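Local coordinates for Alpha/beta hydrolase (Pseudomonas aeruginosa PAO1, PDB 4R1D), which is probably a lipase effector (Tle4) of the type VI secretion system, binds calcium and forms a complex with the inhibitor Tli4, at residues M151-D156 / Q201-W205; P48-I54 / M248-T254. All blocks are in the same frame, centred on the assembly; numbering follows the deposited sequence.

Interaction 1 of 2, residues M151-D156 / Q201-W205; sequences MERRLD and QFDVW. With CA (calcium ion), chain C.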
ATOM      1  N   MET A 151       4.423   2.762  24.599  1.00 15.14           N
ATOM      2  CA  MET A 151       3.446   1.873  25.192  1.00 16.25           C
ATOM      3  C   MET A 151       4.156   0.700  25.858  1.00 15.26           C
ATOM      4  O   MET A 151       3.771   0.246  26.940  1.00 15.02           O
ATOM      5  CB  MET A 151       2.458   1.379  24.131  1.00 13.28           C
ATOM      6  CG  MET A 151       1.552   2.467  23.602  1.00 15.10           C
ATOM      7  SD  MET A 151       0.192   1.806  22.599  1.00 19.48           S
ATOM      8  CE  MET A 151       1.077   1.125  21.165  1.00 18.39           C
ATOM      9  N   GLU A 152       5.199   0.204  25.207  1.00 14.00           N
ATOM     10  CA  GLU A 152       5.923  -0.944  25.751  1.00 18.00           C
ATOM     11  C   GLU A 152       6.509  -0.598  27.122  1.00 16.32           C
ATOM     12  O   GLU A 152       6.329  -1.344  28.090  1.00 17.59           O
ATOM     13  CB  GLU A 152       7.037  -1.374  24.792  1.00 15.05           C
ATOM     14  CG  GLU A 152       7.759  -2.653  25.198  1.00 19.88           C
ATOM     15  CD  GLU A 152       7.061  -3.913  24.712  1.00 21.27           C
ATOM     16  OE1 GLU A 152       6.355  -3.872  23.690  1.00 18.33           O
ATOM     17  OE2 GLU A 152       7.219  -4.964  25.352  1.00 25.19           O
ATOM     18  N   ARG A 153       7.209   0.529  27.208  1.00 17.95           N
ATOM     19  CA  ARG A 153       7.840   0.895  28.478  1.00 19.31           C
ATOM     20  C   ARG A 153       6.816   1.312  29.522  1.00 17.77           C
ATOM     21  O   ARG A 153       6.935   0.954  30.700  1.00 19.08           O
ATOM     22  CB  ARG A 153       8.924   1.970  28.313  1.00 19.54           C
ATOM     23  CG  ARG A 153       8.499   3.372  27.927  1.00 21.37           C
ATOM     24  CD  ARG A 153       9.743   4.289  27.889  1.00 29.01           C
ATOM     25  NE  ARG A 153       9.404   5.689  27.663  1.00 31.73           N
ATOM     26  CZ  ARG A 153       9.346   6.609  28.622  1.00 29.37           C
ATOM     27  NH1 ARG A 153       9.626   6.288  29.881  1.00 25.05           N
ATOM     28  NH2 ARG A 153       9.016   7.856  28.317  1.00 34.02           N
ATOM     29  N   ARG A 154       5.807   2.059  29.097  1.00 14.30           N
ATOM     30  CA  ARG A 154       4.762   2.470  30.039  1.00 16.88           C
ATOM     31  C   ARG A 154       4.029   1.253  30.601  1.00 18.14           C
ATOM     32  O   ARG A 154       3.835   1.137  31.810  1.00 16.25           O
ATOM     33  CB  ARG A 154       3.775   3.442  29.377  1.00 14.97           C
ATOM     34  CG  ARG A 154       4.367   4.838  29.082  1.00 16.21           C
ATOM     35  CD  ARG A 154       4.173   5.791  30.258  1.00 20.13           C
ATOM     36  NE  ARG A 154       4.557   7.159  29.922  1.00 20.55           N
ATOM     37  CZ  ARG A 154       5.711   7.720  30.267  1.00 20.76           C
ATOM     38  NH1 ARG A 154       6.599   7.033  30.980  1.00 25.36           N
ATOM     39  NH2 ARG A 154       5.975   8.974  29.909  1.00 20.91           N
ATOM     40  N   LEU A 155       3.641   0.327  29.737  1.00 17.77           N
ATOM     41  CA  LEU A 155       2.848  -0.819  30.196  1.00 15.89           C
ATOM     42  C   LEU A 155       3.677  -1.841  30.979  1.00 17.07           C
ATOM     43  O   LEU A 155       3.128  -2.655  31.730  1.00 20.49           O
ATOM     44  CB  LEU A 155       2.097  -1.475  29.031  1.00 15.31           C
ATOM     45  CG  LEU A 155       1.045  -0.568  28.373  1.00 15.32           C
ATOM     46  CD1 LEU A 155       0.601  -1.125  27.021  1.00 15.14           C
ATOM     47  CD2 LEU A 155      -0.163  -0.362  29.294  1.00 17.49           C
ATOM     48  N   ASP A 156       4.994  -1.787  30.800  1.00 18.33           N
ATOM     49  CA  ASP A 156       5.930  -2.644  31.525  1.00 21.23           C
ATOM     50  C   ASP A 156       6.309  -2.021  32.868  1.00 17.84           C
ATOM     51  O   ASP A 156       7.031  -2.624  33.663  1.00 19.77           O
ATOM     52  CB  ASP A 156       7.210  -2.866  30.704  1.00 18.11           C
ATOM     53  CG  ASP A 156       7.025  -3.869  29.582  1.00 25.34           C
ATOM     54  OD1 ASP A 156       5.952  -4.512  29.537  1.00 22.90           O
ATOM     55  OD2 ASP A 156       7.956  -4.024  28.740  1.00 21.78           O
ATOM     56  N   GLN A 201       1.380  -8.829  31.685  1.00 23.61           N
ATOM     57  CA  GLN A 201       2.572  -8.443  30.934  1.00 20.12           C
ATOM     58  C   GLN A 201       2.179  -8.053  29.514  1.00 21.54           C
ATOM     59  O   GLN A 201       1.773  -8.902  28.710  1.00 22.24           O
ATOM     60  CB  GLN A 201       3.607  -9.575  30.906  1.00 26.37           C
ATOM     61  CG  GLN A 201       4.177  -9.944  32.275  1.00 38.40           C
ATOM     62  CD  GLN A 201       3.217 -10.773  33.117  1.00 43.51           C
ATOM     63  OE1 GLN A 201       2.274 -11.363  32.596  1.00 46.42           O
ATOM     64  NE2 GLN A 201       3.455 -10.819  34.423  1.00 48.08           N
ATOM     65  N   PHE A 202       2.281  -6.765  29.207  1.00 20.52           N
ATOM     66  CA  PHE A 202       1.900  -6.282  27.891  1.00 15.60           C
ATOM     67  C   PHE A 202       3.128  -6.321  27.004  1.00 17.93           C
ATOM     68  O   PHE A 202       4.217  -5.984  27.445  1.00 19.01           O
ATOM     69  CB  PHE A 202       1.383  -4.850  27.972  1.00 15.53           C
ATOM     70  CG  PHE A 202       0.183  -4.685  28.862  1.00 16.43           C
ATOM     71  CD1 PHE A 202      -1.100  -4.717  28.332  1.00 15.50           C
ATOM     72  CD2 PHE A 202       0.335  -4.502  30.231  1.00 19.39           C
ATOM     73  CE1 PHE A 202      -2.208  -4.562  29.151  1.00 18.33           C
ATOM     74  CE2 PHE A 202      -0.775  -4.350  31.057  1.00 17.66           C
ATOM     75  CZ  PHE A 202      -2.042  -4.373  30.515  1.00 17.71           C
ATOM     76  N   ASP A 203       2.947  -6.745  25.762  1.00 16.17           N
ATOM     77  CA  ASP A 203       3.995  -6.686  24.741  1.00 15.88           C
ATOM     78  C   ASP A 203       3.361  -6.137  23.464  1.00 13.49           C
ATOM     79  O   ASP A 203       2.283  -6.587  23.072  1.00 15.42           O
ATOM     80  CB  ASP A 203       4.514  -8.084  24.415  1.00 14.65           C
ATOM     81  CG  ASP A 203       5.412  -8.663  25.497  1.00 22.52           C
ATOM     82  OD1 ASP A 203       6.066  -7.899  26.234  1.00 21.87           O
ATOM     83  OD2 ASP A 203       5.486  -9.908  25.581  1.00 23.43           O
ATOM     84  N   VAL A 204       4.029  -5.193  22.812  1.00 13.56           N
ATOM     85  CA  VAL A 204       3.481  -4.601  21.587  1.00 16.38           C
ATOM     86  C   VAL A 204       4.007  -5.327  20.352  1.00 17.17           C
ATOM     87  O   VAL A 204       5.216  -5.381  20.132  1.00 18.11           O
ATOM     88  CB  VAL A 204       3.860  -3.119  21.463  1.00 14.23           C
ATOM     89  CG1 VAL A 204       3.259  -2.518  20.186  1.00 15.10           C
ATOM     90  CG2 VAL A 204       3.388  -2.329  22.713  1.00 15.02           C
ATOM     91  N   TRP A 205       3.087  -5.858  19.546  1.00 14.09           N
ATOM     92  CA  TRP A 205       3.423  -6.542  18.303  1.00 17.12           C
ATOM     93  C   TRP A 205       2.887  -5.697  17.159  1.00 15.72           C
ATOM     94  O   TRP A 205       1.864  -5.041  17.305  1.00 16.02           O
ATOM     95  CB  TRP A 205       2.775  -7.926  18.262  1.00 16.80           C
ATOM     96  CG  TRP A 205       3.336  -8.851  19.291  1.00 14.83           C
ATOM     97  CD1 TRP A 205       3.068  -8.842  20.630  1.00 17.65           C
ATOM     98  CD2 TRP A 205       4.260  -9.926  19.070  1.00 15.31           C
ATOM     99  NE1 TRP A 205       3.766  -9.853  21.256  1.00 16.54           N
ATOM    100  CE2 TRP A 205       4.512 -10.525  20.322  1.00 14.55           C
ATOM    101  CE3 TRP A 205       4.902 -10.437  17.934  1.00 17.54           C
ATOM    102  CZ2 TRP A 205       5.370 -11.616  20.472  1.00 18.57           C
ATOM    103  CZ3 TRP A 205       5.758 -11.520  18.083  1.00 19.99           C
ATOM    104  CH2 TRP A 205       5.990 -12.093  19.347  1.00 17.46           C
TER
HETATM  105 CA    CA C 601       6.605  -5.860  27.516  1.00 22.22          CA
HETATM  106  O   HOH W   1       3.947  -5.326  30.960  1.00 19.47           O
HETATM  107  O   HOH W   2       8.978  -6.732  27.034  1.00 29.64           O
HETATM  108  O   HOH W   3       6.808  -7.677  29.417  1.00 28.46           O

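Interaction 2 of 2, residues P48-I54 / M248-T254; sequences PLPVIFI and MKVILVT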
ATOM      1  N   PRO A  48       0.355 -12.913  29.967  1.00 29.97           N
ATOM      2  CA  PRO A  48       0.632 -12.049  28.817  1.00 23.19           C
ATOM      3  C   PRO A  48      -0.643 -11.480  28.227  1.00 24.39           C
ATOM      4  O   PRO A  48      -1.662 -12.170  28.172  1.00 26.09           O
ATOM      5  CB  PRO A  48       1.312 -12.995  27.822  1.00 29.43           C
ATOM      6  CG  PRO A  48       0.856 -14.356  28.225  1.00 30.69           C
ATOM      7  CD  PRO A  48       0.715 -14.316  29.707  1.00 33.75           C
ATOM      8  N   LEU A  49      -0.578 -10.220  27.798  1.00 19.27           N
ATOM      9  CA  LEU A  49      -1.711  -9.546  27.182  1.00 17.89           C
ATOM     10  C   LEU A  49      -1.168  -8.786  25.977  1.00 20.47           C
ATOM     11  O   LEU A  49      -0.719  -7.647  26.107  1.00 22.18           O
ATOM     12  CB  LEU A  49      -2.364  -8.577  28.181  1.00 16.86           C
ATOM     13  CG  LEU A  49      -3.715  -7.973  27.795  1.00 23.72           C
ATOM     14  CD1 LEU A  49      -4.607  -9.049  27.249  1.00 25.45           C
ATOM     15  CD2 LEU A  49      -4.392  -7.277  28.988  1.00 17.89           C
ATOM     16  N   PRO A  50      -1.177  -9.422  24.795  1.00 16.91           N
ATOM     17  CA  PRO A  50      -0.552  -8.753  23.651  1.00 14.42           C
ATOM     18  C   PRO A  50      -1.317  -7.520  23.186  1.00 14.81           C
ATOM     19  O   PRO A  50      -2.536  -7.541  23.112  1.00 16.25           O
ATOM     20  CB  PRO A  50      -0.570  -9.832  22.550  1.00 16.54           C
ATOM     21  CG  PRO A  50      -0.676 -11.117  23.278  1.00 15.38           C
ATOM     22  CD  PRO A  50      -1.570 -10.801  24.471  1.00 15.98           C
ATOM     23  N   VAL A  51      -0.571  -6.465  22.882  1.00 16.21           N
ATOM     24  CA  VAL A  51      -1.111  -5.269  22.254  1.00 12.42           C
ATOM     25  C   VAL A  51      -0.698  -5.313  20.786  1.00 13.27           C
ATOM     26  O   VAL A  51       0.486  -5.304  20.488  1.00 14.95           O
ATOM     27  CB  VAL A  51      -0.565  -4.008  22.929  1.00 16.70           C
ATOM     28  CG1 VAL A  51      -1.017  -2.752  22.188  1.00 15.83           C
ATOM     29  CG2 VAL A  51      -1.034  -3.967  24.398  1.00 15.72           C
ATOM     30  N   ILE A  52      -1.675  -5.355  19.879  1.00 13.48           N
ATOM     31  CA  ILE A  52      -1.394  -5.465  18.454  1.00 14.60           C
ATOM     32  C   ILE A  52      -1.557  -4.095  17.811  1.00 16.19           C
ATOM     33  O   ILE A  52      -2.656  -3.549  17.780  1.00 14.01           O
ATOM     34  CB  ILE A  52      -2.386  -6.421  17.753  1.00 14.69           C
ATOM     35  CG1 ILE A  52      -2.556  -7.722  18.546  1.00 15.23           C
ATOM     36  CG2 ILE A  52      -1.929  -6.700  16.305  1.00 16.76           C
ATOM     37  CD1 ILE A  52      -1.277  -8.531  18.719  1.00 17.18           C
ATOM     38  N   PHE A  53      -0.463  -3.541  17.304  1.00 14.10           N
ATOM     39  CA  PHE A  53      -0.526  -2.227  16.692  1.00 11.15           C
ATOM     40  C   PHE A  53      -0.768  -2.404  15.207  1.00 15.44           C
ATOM     41  O   PHE A  53      -0.056  -3.163  14.543  1.00 15.29           O
ATOM     42  CB  PHE A  53       0.775  -1.460  16.936  1.00 14.02           C
ATOM     43  CG  PHE A  53       0.746  -0.066  16.413  1.00 12.77           C
ATOM     44  CD1 PHE A  53       0.168   0.947  17.154  1.00 15.14           C
ATOM     45  CD2 PHE A  53       1.271   0.229  15.165  1.00 11.76           C
ATOM     46  CE1 PHE A  53       0.135   2.235  16.678  1.00 14.72           C
ATOM     47  CE2 PHE A  53       1.239   1.530  14.682  1.00 14.46           C
ATOM     48  CZ  PHE A  53       0.658   2.529  15.446  1.00 16.27           C
ATOM     49  N   ILE A  54      -1.794  -1.730  14.699  1.00 13.29           N
ATOM     50  CA  ILE A  54      -2.138  -1.810  13.302  1.00 15.30           C
ATOM     51  C   ILE A  54      -1.958  -0.422  12.701  1.00 13.61           C
ATOM     52  O   ILE A  54      -2.654   0.522  13.088  1.00 14.75           O
ATOM     53  CB  ILE A  54      -3.589  -2.290  13.100  1.00 13.48           C
ATOM     54  CG1 ILE A  54      -3.846  -3.575  13.904  1.00 15.15           C
ATOM     55  CG2 ILE A  54      -3.898  -2.455  11.598  1.00 12.50           C
ATOM     56  CD1 ILE A  54      -5.269  -4.139  13.775  1.00 14.91           C
ATOM     57  N   MET A 248      -6.519 -16.800  25.858  1.00 18.59           N
ATOM     58  CA  MET A 248      -5.785 -15.549  25.664  1.00 21.59           C
ATOM     59  C   MET A 248      -6.619 -14.521  24.880  1.00 20.70           C
ATOM     60  O   MET A 248      -7.422 -14.885  24.016  1.00 18.29           O
ATOM     61  CB  MET A 248      -4.431 -15.791  24.990  1.00 22.59           C
ATOM     62  CG  MET A 248      -3.347 -16.266  25.963  1.00 24.82           C
ATOM     63  SD  MET A 248      -1.724 -16.405  25.199  1.00 26.19           S
ATOM     64  CE  MET A 248      -1.288 -14.672  24.999  1.00 22.10           C
ATOM     65  N   LYS A 249      -6.442 -13.246  25.215  1.00 19.91           N
ATOM     66  CA  LYS A 249      -7.085 -12.146  24.485  1.00 20.65           C
ATOM     67  C   LYS A 249      -6.026 -11.118  24.084  1.00 17.59           C
ATOM     68  O   LYS A 249      -4.952 -11.071  24.667  1.00 16.86           O
ATOM     69  CB  LYS A 249      -8.137 -11.457  25.360  1.00 21.76           C
ATOM     70  CG  LYS A 249      -9.319 -12.338  25.785  1.00 26.49           C
ATOM     71  CD  LYS A 249     -10.242 -12.635  24.628  1.00 29.42           C
ATOM     72  CE  LYS A 249     -11.456 -13.454  25.067  1.00 32.39           C
ATOM     73  NZ  LYS A 249     -12.503 -12.610  25.698  1.00 37.53           N
ATOM     74  N   VAL A 250      -6.328 -10.279  23.101  1.00 13.49           N
ATOM     75  CA  VAL A 250      -5.395  -9.218  22.716  1.00 11.94           C
ATOM     76  C   VAL A 250      -6.142  -7.885  22.650  1.00 15.22           C
ATOM     77  O   VAL A 250      -7.368  -7.851  22.597  1.00 15.91           O
ATOM     78  CB  VAL A 250      -4.746  -9.480  21.334  1.00 15.93           C
ATOM     79  CG1 VAL A 250      -4.033 -10.833  21.311  1.00 19.00           C
ATOM     80  CG2 VAL A 250      -5.803  -9.416  20.241  1.00 17.64           C
ATOM     81  N   ILE A 251      -5.403  -6.787  22.652  1.00 14.66           N
ATOM     82  CA  ILE A 251      -6.002  -5.459  22.504  1.00 13.77           C
ATOM     83  C   ILE A 251      -5.453  -4.841  21.233  1.00 15.07           C
ATOM     84  O   ILE A 251      -4.246  -4.824  21.032  1.00 15.29           O
ATOM     85  CB  ILE A 251      -5.642  -4.561  23.693  1.00 15.75           C
ATOM     86  CG1 ILE A 251      -6.193  -5.160  24.986  1.00 16.73           C
ATOM     87  CG2 ILE A 251      -6.163  -3.135  23.482  1.00 14.81           C
ATOM     88  CD1 ILE A 251      -5.607  -4.531  26.240  1.00 20.48           C
ATOM     89  N   LEU A 252      -6.330  -4.344  20.367  1.00 14.17           N
ATOM     90  CA  LEU A 252      -5.883  -3.692  19.132  1.00 14.43           C
ATOM     91  C   LEU A 252      -5.659  -2.201  19.377  1.00 14.96           C
ATOM     92  O   LEU A 252      -6.446  -1.562  20.076  1.00 14.90           O
ATOM     93  CB  LEU A 252      -6.929  -3.855  18.014  1.00 12.58           C
ATOM     94  CG  LEU A 252      -7.355  -5.277  17.652  1.00 13.84           C
ATOM     95  CD1 LEU A 252      -8.269  -5.287  16.430  1.00 12.62           C
ATOM     96  CD2 LEU A 252      -6.123  -6.149  17.394  1.00 16.96           C
ATOM     97  N   VAL A 253      -4.586  -1.659  18.814  1.00 14.48           N
ATOM     98  CA  VAL A 253      -4.352  -0.211  18.821  1.00 12.94           C
ATOM     99  C   VAL A 253      -4.078   0.149  17.372  1.00 16.13           C
ATOM    100  O   VAL A 253      -3.132  -0.368  16.758  1.00 14.08           O
ATOM    101  CB  VAL A 253      -3.164   0.174  19.727  1.00 13.38           C
ATOM    102  CG1 VAL A 253      -2.876   1.655  19.618  1.00 15.64           C
ATOM    103  CG2 VAL A 253      -3.452  -0.231  21.184  1.00 13.69           C
ATOM    104  N   THR A 254      -4.935   0.985  16.794  1.00 13.75           N
ATOM    105  CA  THR A 254      -4.871   1.230  15.361  1.00 15.68           C
ATOM    106  C   THR A 254      -4.575   2.678  15.025  1.00 15.20           C
ATOM    107  O   THR A 254      -4.935   3.594  15.765  1.00 13.37           O
ATOM    108  CB  THR A 254      -6.190   0.831  14.654  1.00 11.32           C
ATOM    109  OG1 THR A 254      -7.185   1.832  14.883  1.00 13.54           O
ATOM    110  CG2 THR A 254      -6.696  -0.511  15.181  1.00 11.86           C
TER
HETATM  111  O   HOH W   4      -4.026 -12.666  27.100  1.00 31.64           O

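Interaction 1 of 2, residues M151-D156 / Q201-W205
Glu152, in the last turn of helix 141-155, and Asp156, which follows it, share a calcium ion with Phe202 and Asp203 of edge strand 201-206, making a metal-bridged helix-strand contact with antiparallel axes. Seven oxygens surround the ion. Glu152 gives OE2 alone, 2.4 Å from the calcium, whereas Asp156 chelates with both OD1 and OD2. Phe202 contributes its carbonyl O, Asp203 its OD1, and two waters complete the shell. The second Glu152 oxygen has its own work: OE1 receives Val204 N at 2.8 Å, nearly straight at 165°, on its syn side and somewhat above the carboxylate plane, and also meets Arg134 in a salt bridge. Metal at one oxygen and these donors at the other fix the rotation of the carboxylate. The CB of Asp203 leaves the strand pointing away from the helix, but with CG beside the backbone N (chi1 -74°) OD1 swings back to the calcium, 2.5 Å away, while OD2 is hydrogen-bonded to Tyr234 OH. A water ties Leu155 O and Asp156 OD1 to Phe202 N. On the apolar side Leu155 lies over the Phe202 ring, with CD2 4.3 Å from the ring centroid in a CH-pi contact, and Met151 CB touches Val204 CG2. Helix 542-556 packs on Leu155 and Phe202 through Val552, and strand 48-54 runs alongside strand 201-206.

Interaction 2 of 2, residues P48-I54 / M248-T254
Ile54 meets Thr254 and Leu252 along its length. Its CB sits 4.1 Å from Thr254 CG2; CG1 turns to the backbone N side (chi1 -51°), and the fully extended chi2 then carries CD1 outward until it touches that same Thr254 CG2 and also Leu252 CD1, 4.2 Å away. Thr254 sends its OG1 elsewhere, to His279 ND1. One residue pair further back on this face, Leu252 CD2 rests 3.8 Å from Ile52 CB, and Ile52 CG1 reaches Val250. The backbones are paired in parallel: Pro50 O takes Ile251 N, Ile251 O takes Ile52 N, Ile52 O takes Val253 N, and Val253 O takes Ile54 N at 2.8 Å. These are two neighbouring strands of the six-stranded parallel sheet of an alpha/beta hydrolase, and strand 250-255 is probably the one that leads into the nucleophile elbow. On the opposite face, Val51 CG1 packs 3.6 Å from Val253 CG2, and Phe53 lays CD1 against Val253 CG1; Ile251 on this side is covered by helix 542-556. Toward the start of the pair, Leu49 CD1 lies 3.3 Å from Lys249 O, while CD2 touches Ile251 CD1. Met248, bent at its last torsion, sets CE 3.9 Å from Pro48 CG and equally close to Pro50 CD. Beside it a water bridges Pro48 O and Lys249 N.

How the interactions relate
Strand 48-54 comes first, close to the start of the modelled chain, and waits for both later partners. After several helices and short strands the chain forms helix 141-155, and at 201-205 interaction 1 closes a loop of 44 residues by clasping the calcium. It runs on through helix 215-238 before 248-254 returns to strand 48-54, so interaction 2 closes a much longer loop that contains the whole of interaction 1. Strand 48-54 joins the two: on one edge it pairs with 201-206, Trp205 N probably bonding to Val51 O at 2.8 Å, and on the other with 250-255. Phe202 and Leu49 also pack together, connecting the metal-bound sheet edge and its helix to the interior strands.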